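Local coordinates for protein peptidase (Yersinia bercovieri, PDB 5NYW) that is of unknown function but, as Anbu (ancestral beta-subunit), belongs to the proteasome and HslV family of Ntn-hydrolases and assembles into a multimer of many subunits, at residues I58-L61 against L62-R65; A78-Y81 against E82-T85; D165-L168 against D169-M172. One frame throughout, in Å; residues are numbered along the deposited sequence.

Contact 1 (I58-L61 against L62-R65). With SO4 (sulfate ion), chain B.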
loop_
_atom_site.group_PDB
_atom_site.type_symbol
_atom_site.label_atom_id
_atom_site.label_comp_id
_atom_site.label_asym_id
_atom_site.label_seq_id
_atom_site.Cartn_x
_atom_site.Cartn_y
_atom_site.Cartn_z
ATOM N N ILE L 58 25.793 -4.282 -20.466
ATOM C CA ILE L 58 26.078 -2.888 -20.158
ATOM C C ILE L 58 26.976 -2.303 -21.240
ATOM O O ILE L 58 26.630 -1.302 -21.869
ATOM C CB ILE L 58 26.749 -2.753 -18.760
ATOM C CG1 ILE L 58 25.742 -3.124 -17.674
ATOM C CG2 ILE L 58 27.249 -1.342 -18.519
ATOM C CD1 ILE L 58 26.347 -3.305 -16.331
ATOM N N VAL L 59 28.094 -2.969 -21.506
ATOM C CA VAL L 59 29.004 -2.521 -22.548
ATOM C C VAL L 59 28.324 -2.521 -23.928
ATOM O O VAL L 59 28.429 -1.546 -24.673
ATOM C CB VAL L 59 30.264 -3.391 -22.588
ATOM C CG1 VAL L 59 31.068 -3.115 -23.850
ATOM C CG2 VAL L 59 31.110 -3.153 -21.344
ATOM N N SER L 60 27.575 -3.572 -24.248
ATOM C CA SER L 60 26.924 -3.630 -25.548
ATOM C C SER L 60 25.910 -2.490 -25.710
ATOM O O SER L 60 25.866 -1.862 -26.765
ATOM C CB SER L 60 26.243 -4.986 -25.751
ATOM O OG SER L 60 27.175 -6.004 -26.067
ATOM N N LEU L 61 25.124 -2.207 -24.666
ATOM C CA LEU L 61 24.144 -1.122 -24.712
ATOM C C LEU L 61 24.820 0.250 -24.846
ATOM O O LEU L 61 24.311 1.121 -25.539
ATOM C CB LEU L 61 23.220 -1.139 -23.480
ATOM C CG LEU L 61 22.071 -2.160 -23.392
ATOM C CD1 LEU L 61 21.324 -2.017 -22.079
ATOM C CD2 LEU L 61 21.099 -2.065 -24.566
ATOM N N LEU L 62 25.942 0.455 -24.157
ATOM C CA LEU L 62 26.682 1.719 -24.254
ATOM C C LEU L 62 27.266 1.943 -25.643
ATOM O O LEU L 62 27.253 3.069 -26.150
ATOM C CB LEU L 62 27.812 1.770 -23.233
ATOM C CG LEU L 62 27.397 1.927 -21.776
ATOM C CD1 LEU L 62 28.569 1.659 -20.857
ATOM C CD2 LEU L 62 26.885 3.325 -21.563
ATOM N N GLN L 63 27.784 0.865 -26.235
ATOM C CA GLN L 63 28.396 0.880 -27.561
ATOM C C GLN L 63 27.360 1.171 -28.637
ATOM O O GLN L 63 27.608 1.933 -29.569
ATOM C CB GLN L 63 29.054 -0.463 -27.850
ATOM C CG GLN L 63 30.322 -0.720 -27.059
ATOM C CD GLN L 63 30.785 -2.153 -27.196
ATOM O OE1 GLN L 63 29.990 -3.043 -27.497
ATOM N NE2 GLN L 63 32.065 -2.393 -26.934
ATOM N N ARG L 64 26.196 0.549 -28.504
ATOM C CA ARG L 64 25.111 0.728 -29.467
ATOM C C ARG L 64 24.549 2.151 -29.431
ATOM O O ARG L 64 24.283 2.753 -30.471
ATOM C CB ARG L 64 23.990 -0.290 -29.194
ATOM C CG ARG L 64 23.658 -1.228 -30.351
ATOM C CD ARG L 64 23.025 -0.479 -31.508
ATOM N NE ARG L 64 22.291 0.707 -31.056
ATOM C CZ ARG L 64 21.759 1.629 -31.856
ATOM N NH1 ARG L 64 21.125 2.675 -31.334
ATOM N NH2 ARG L 64 21.863 1.511 -33.170
ATOM N N ARG L 65 24.401 2.694 -28.230
ATOM C CA ARG L 65 23.829 4.017 -28.063
ATOM C C ARG L 65 24.780 5.152 -28.470
ATOM O O ARG L 65 24.344 6.278 -28.688
ATOM C CB ARG L 65 23.371 4.180 -26.618
ATOM C CG ARG L 65 22.120 3.369 -26.329
ATOM C CD ARG L 65 21.833 3.229 -24.843
ATOM N NE ARG L 65 20.682 2.361 -24.616
ATOM C CZ ARG L 65 20.304 1.915 -23.426
ATOM N NH1 ARG L 65 20.976 2.255 -22.333
ATOM N NH2 ARG L 65 19.258 1.124 -23.333
HETATM S S SO4 B . 18.073 2.177 -27.486
HETATM O O1 SO4 B . 17.660 2.945 -26.312
HETATM O O2 SO4 B . 19.013 2.971 -28.283
HETATM O O3 SO4 B . 18.731 0.927 -27.083
HETATM O O4 SO4 B . 16.876 1.872 -28.275
#

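Contact 2 (A78-Y81 against E82-T85)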
loop_
_atom_site.group_PDB
_atom_site.type_symbol
_atom_site.label_atom_id
_atom_site.label_comp_id
_atom_site.label_asym_id
_atom_site.label_seq_id
_atom_site.Cartn_x
_atom_site.Cartn_y
_atom_site.Cartn_z
ATOM N N ALA L 78 29.172 15.685 -21.376
ATOM C CA ALA L 78 30.108 16.810 -21.302
ATOM C C ALA L 78 31.298 16.551 -20.369
ATOM O O ALA L 78 32.386 17.081 -20.595
ATOM C CB ALA L 78 29.375 18.078 -20.886
ATOM N N SER L 79 31.086 15.752 -19.323
ATOM C CA SER L 79 32.138 15.445 -18.348
ATOM C C SER L 79 32.153 13.966 -17.946
ATOM O O SER L 79 31.212 13.219 -18.211
ATOM C CB SER L 79 31.978 16.309 -17.095
ATOM O OG SER L 79 30.798 15.967 -16.388
ATOM N N MET L 80 33.239 13.555 -17.308
ATOM C CA MET L 80 33.385 12.198 -16.815
ATOM C C MET L 80 32.335 11.905 -15.745
ATOM O O MET L 80 31.885 10.766 -15.596
ATOM C CB MET L 80 34.789 11.999 -16.244
ATOM C CG MET L 80 35.244 10.555 -16.124
ATOM S SD MET L 80 35.412 9.840 -17.752
ATOM C CE MET L 80 36.589 11.002 -18.409
ATOM N N TYR L 81 31.931 12.942 -15.017
ATOM C CA TYR L 81 30.905 12.795 -13.996
ATOM C C TYR L 81 29.581 12.355 -14.616
ATOM O O TYR L 81 28.872 11.517 -14.044
ATOM C CB TYR L 81 30.711 14.107 -13.212
ATOM C CG TYR L 81 29.693 13.944 -12.119
ATOM C CD1 TYR L 81 28.341 14.174 -12.366
ATOM C CD2 TYR L 81 30.073 13.514 -10.847
ATOM C CE1 TYR L 81 27.390 13.991 -11.382
ATOM C CE2 TYR L 81 29.130 13.337 -9.844
ATOM C CZ TYR L 81 27.780 13.579 -10.129
ATOM O OH TYR L 81 26.804 13.410 -9.170
ATOM N N GLU L 82 29.248 12.937 -15.773
ATOM C CA GLU L 82 28.028 12.590 -16.502
ATOM C C GLU L 82 28.155 11.203 -17.097
ATOM O O GLU L 82 27.201 10.441 -17.144
ATOM C CB GLU L 82 27.748 13.602 -17.619
ATOM C CG GLU L 82 27.521 15.031 -17.141
ATOM C CD GLU L 82 27.165 15.967 -18.279
ATOM O OE1 GLU L 82 27.118 15.497 -19.436
ATOM O OE2 GLU L 82 26.956 17.175 -18.022
ATOM N N ALA L 83 29.364 10.862 -17.514
ATOM C CA ALA L 83 29.632 9.529 -18.011
ATOM C C ALA L 83 29.348 8.510 -16.898
ATOM O O ALA L 83 28.759 7.461 -17.144
ATOM C CB ALA L 83 31.048 9.428 -18.493
ATOM N N ALA L 84 29.761 8.831 -15.675
ATOM C CA ALA L 84 29.511 7.968 -14.514
ATOM C C ALA L 84 28.035 7.806 -14.180
ATOM O O ALA L 84 27.604 6.693 -13.882
ATOM C CB ALA L 84 30.264 8.496 -13.284
ATOM N N THR L 85 27.259 8.896 -14.205
ATOM C CA THR L 85 25.818 8.773 -13.960
ATOM C C THR L 85 25.210 7.889 -15.060
ATOM O O THR L 85 24.288 7.117 -14.808
ATOM C CB THR L 85 25.061 10.132 -13.896
ATOM O OG1 THR L 85 25.079 10.792 -15.165
ATOM C CG2 THR L 85 25.642 11.024 -12.829
#

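Contact 3 (D165-L168 against D169-M172)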
loop_
_atom_site.group_PDB
_atom_site.type_symbol
_atom_site.label_atom_id
_atom_site.label_comp_id
_atom_site.label_asym_id
_atom_site.label_seq_id
_atom_site.Cartn_x
_atom_site.Cartn_y
_atom_site.Cartn_z
ATOM N N ASP L 165 51.799 10.695 -7.003
ATOM C CA ASP L 165 52.917 11.256 -7.763
ATOM C C ASP L 165 53.819 10.217 -8.427
ATOM O O ASP L 165 54.798 10.580 -9.065
ATOM C CB ASP L 165 53.761 12.139 -6.844
ATOM C CG ASP L 165 53.052 13.420 -6.463
ATOM O OD1 ASP L 165 52.516 14.102 -7.365
ATOM O OD2 ASP L 165 53.017 13.734 -5.256
ATOM N N THR L 166 53.481 8.938 -8.301
ATOM C CA THR L 166 54.222 7.883 -8.977
ATOM C C THR L 166 54.131 8.104 -10.476
ATOM O O THR L 166 53.041 8.252 -11.015
ATOM C CB THR L 166 53.661 6.458 -8.640
ATOM O OG1 THR L 166 53.748 6.205 -7.235
ATOM C CG2 THR L 166 54.417 5.359 -9.388
ATOM N N PRO L 167 55.273 8.122 -11.161
ATOM C CA PRO L 167 55.285 8.242 -12.624
ATOM C C PRO L 167 54.574 7.059 -13.295
ATOM O O PRO L 167 54.524 5.978 -12.702
ATOM C CB PRO L 167 56.780 8.262 -12.970
ATOM C CG PRO L 167 57.490 7.822 -11.740
ATOM C CD PRO L 167 56.623 8.194 -10.584
ATOM N N LEU L 168 54.010 7.273 -14.484
ATOM C CA LEU L 168 53.220 6.248 -15.168
ATOM C C LEU L 168 53.896 4.890 -15.343
ATOM O O LEU L 168 53.253 3.865 -15.126
ATOM C CB LEU L 168 52.758 6.735 -16.542
ATOM C CG LEU L 168 51.390 7.413 -16.623
ATOM C CD1 LEU L 168 51.136 8.298 -15.430
ATOM C CD2 LEU L 168 51.247 8.192 -17.920
ATOM N N ASP L 169 55.162 4.857 -15.749
ATOM C CA ASP L 169 55.800 3.560 -15.989
ATOM C C ASP L 169 55.904 2.746 -14.708
ATOM O O ASP L 169 55.720 1.528 -14.727
ATOM C CB ASP L 169 57.171 3.726 -16.622
ATOM C CG ASP L 169 57.083 4.044 -18.090
ATOM O OD1 ASP L 169 55.951 4.231 -18.587
ATOM O OD2 ASP L 169 58.142 4.090 -18.751
ATOM N N GLN L 170 56.152 3.422 -13.592
ATOM C CA GLN L 170 56.223 2.734 -12.320
ATOM C C GLN L 170 54.835 2.271 -11.878
ATOM O O GLN L 170 54.707 1.249 -11.200
ATOM C CB GLN L 170 56.839 3.629 -11.248
ATOM C CG GLN L 170 58.301 3.958 -11.442
ATOM C CD GLN L 170 58.877 4.626 -10.208
ATOM O OE1 GLN L 170 58.142 5.014 -9.299
ATOM N NE2 GLN L 170 60.198 4.744 -10.158
ATOM N N ALA L 171 53.801 3.033 -12.228
ATOM C CA ALA L 171 52.427 2.625 -11.922
ATOM C C ALA L 171 52.034 1.363 -12.673
ATOM O O ALA L 171 51.438 0.442 -12.118
ATOM C CB ALA L 171 51.473 3.727 -12.244
ATOM N N MET L 172 52.382 1.311 -13.946
ATOM C CA MET L 172 52.087 0.122 -14.711
ATOM C C MET L 172 52.893 -1.056 -14.163
ATOM O O MET L 172 52.359 -2.160 -14.032
ATOM C CB MET L 172 52.391 0.336 -16.192
ATOM C CG MET L 172 52.134 -0.923 -17.025
ATOM S SD MET L 172 50.456 -1.595 -16.810
ATOM C CE MET L 172 49.482 -0.366 -17.662
#

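Contact 1 (I58-L61 against L62-R65)
L61 and R65 run alongside each other, and the leucine covers one face of the guanidinium: its CD2 stands 3.9 Å from R65 NH2. The flat head of R65 has neighbours on three sides. L61 sits over the face, E93 of helix 80-98 is the main polar partner through a salt bridge to NH2, and a sulfate ion, probably from the crystallisation liquor, lies at the edge near the plane. There R65 NE gives a straight but weak hydrogen bond to O3 of the sulfate, 3.5 Å long with 167° at the hydrogen. The chain of R65 is extended from CG to NE (chi3 -176°), which brings the head alongside L61, with NE toward the ion. R64 comes to the same sulfate obliquely, with NH1 3.7 Å from O2, so two arginines are gathered beside the anion. Both segments belong to helix 52-65, and successive i to i+4 backbone hydrogen bonds run from L62 N to I58 O, Q63 N to V59 O, R64 N to S60 O and R65 N to L61 O, the last at 3.1 Å. In the layered Ntn-hydrolase fold this helix packs beside helix 80-98 over the strands 33-38 and 112-120. Apolar contact follows the same i to i+4 spacing. I58 CG2 meets L62 CD1 at 4.0 Å, with I58 against V91 and L62 against T90 of the neighbouring helix. On another flank V59 and Q63 cross at a slant: V59 CG1 rests 3.3 Å from NE2 of the Q63 amide, while Q63 CG touches V59 O at 3.2 Å. S60 and L61 also pack on Y81 of a neighbouring subunit.

Contact 2 (A78-Y81 against E82-T85)
S79 and E82 meet where the chain turns from loop into helix 80-98: S79 is the N-cap, A83 N bonds its O at 3.1 Å, and the i to i+4 series continues with A84 N to M80 O and T85 N to Y81 O. The S79 side chain adds a capping bond. Its OG, held between the backbone N and the carbonyl carbon (chi1 67°), accepts from E82 N, weakly at 3.5 Å. E82 in turn reaches back beyond the cap. Its chain is extended past CG (chi2 -176°), and OE1 takes the N-H of A78 at 2.8 Å, from well above the carboxylate plane (53° out of it). A true capping box would use the N-H of the N-cap residue itself; here the carboxylate takes the one before it. E82 CG also lies 3.5 Å from S79 OG, so the serine and glutamate are packed as well as bonded.

Y81 CE1 comes 3.7 Å from T85 CG2, the side chains crossing at about a right angle. The Y81 ring also stacks edge-to-face with F136, and its OH is hydrogen-bonded to S57 and R97 of a neighbouring subunit. M80, A83 and A84 pack on the sheet, with F128 and L116 among their neighbours; M80 SD stands 4.4 Å from A83 CB. The carboxylate beside the first turn would probably interact favourably with the positive end of the helix dipole. Chemically, the serine hydroxyl contributes a weak cap, the glutamate carboxylate ties A78, before the cap, to the first turn, and the phenol links the helix to the adjacent subunit.

Contact 3 (D165-L168 against D169-M172)
P167 O takes the N-H of A171 at 3.1 Å, in the carbonyl plane, and L168 O takes that of M172 at 2.9 Å. These two i to i+4 bonds open helix 168-185. P167, at the N-cap position, has no side-chain acceptor, so the start rests on the backbone bonds. The polar group just before it, T166 OG1, is hydrogen-bonded to S163 N in the preceding loop. With OG1 beside the backbone N (chi1 -60°), the T166 methyl CG2 is turned to the helix and lies 3.5 Å from Q170 CB and 3.7 Å from A171 N. Q170, extended beyond CG (chi2 -169°), crosses the proline ring at a slant, its CD 3.8 Å from P167 CG, so the amide rests against the ring's outer atoms. L168 packs on L8, S10 and I197. M172 packs on V195 and I197, and on L241 of a neighbouring subunit; Q170 touches F233 of that subunit. The contact thus begins a helix of the layer that covers the strand 193-199 in the sandwich of the Ntn-hydrolase fold.

The contacts follow one another along the chain. Contact 1 lies in the later part of helix 52-65 and contact 2 starts helix 80-98, and their centres are 16 Å apart with nearest atoms about 6 Å apart. Within one chain they do not touch, but across a subunit boundary they do, through Y81 of contact 2 and L61 of contact 1. Contact 3 lies elsewhere, its centre 31 Å from that of contact 1, on the opposite side of the chain's centre, and 25 Å from that of contact 2. It meets a further copy of the protein. Of the three, contact 1 is the one beside the sulfate.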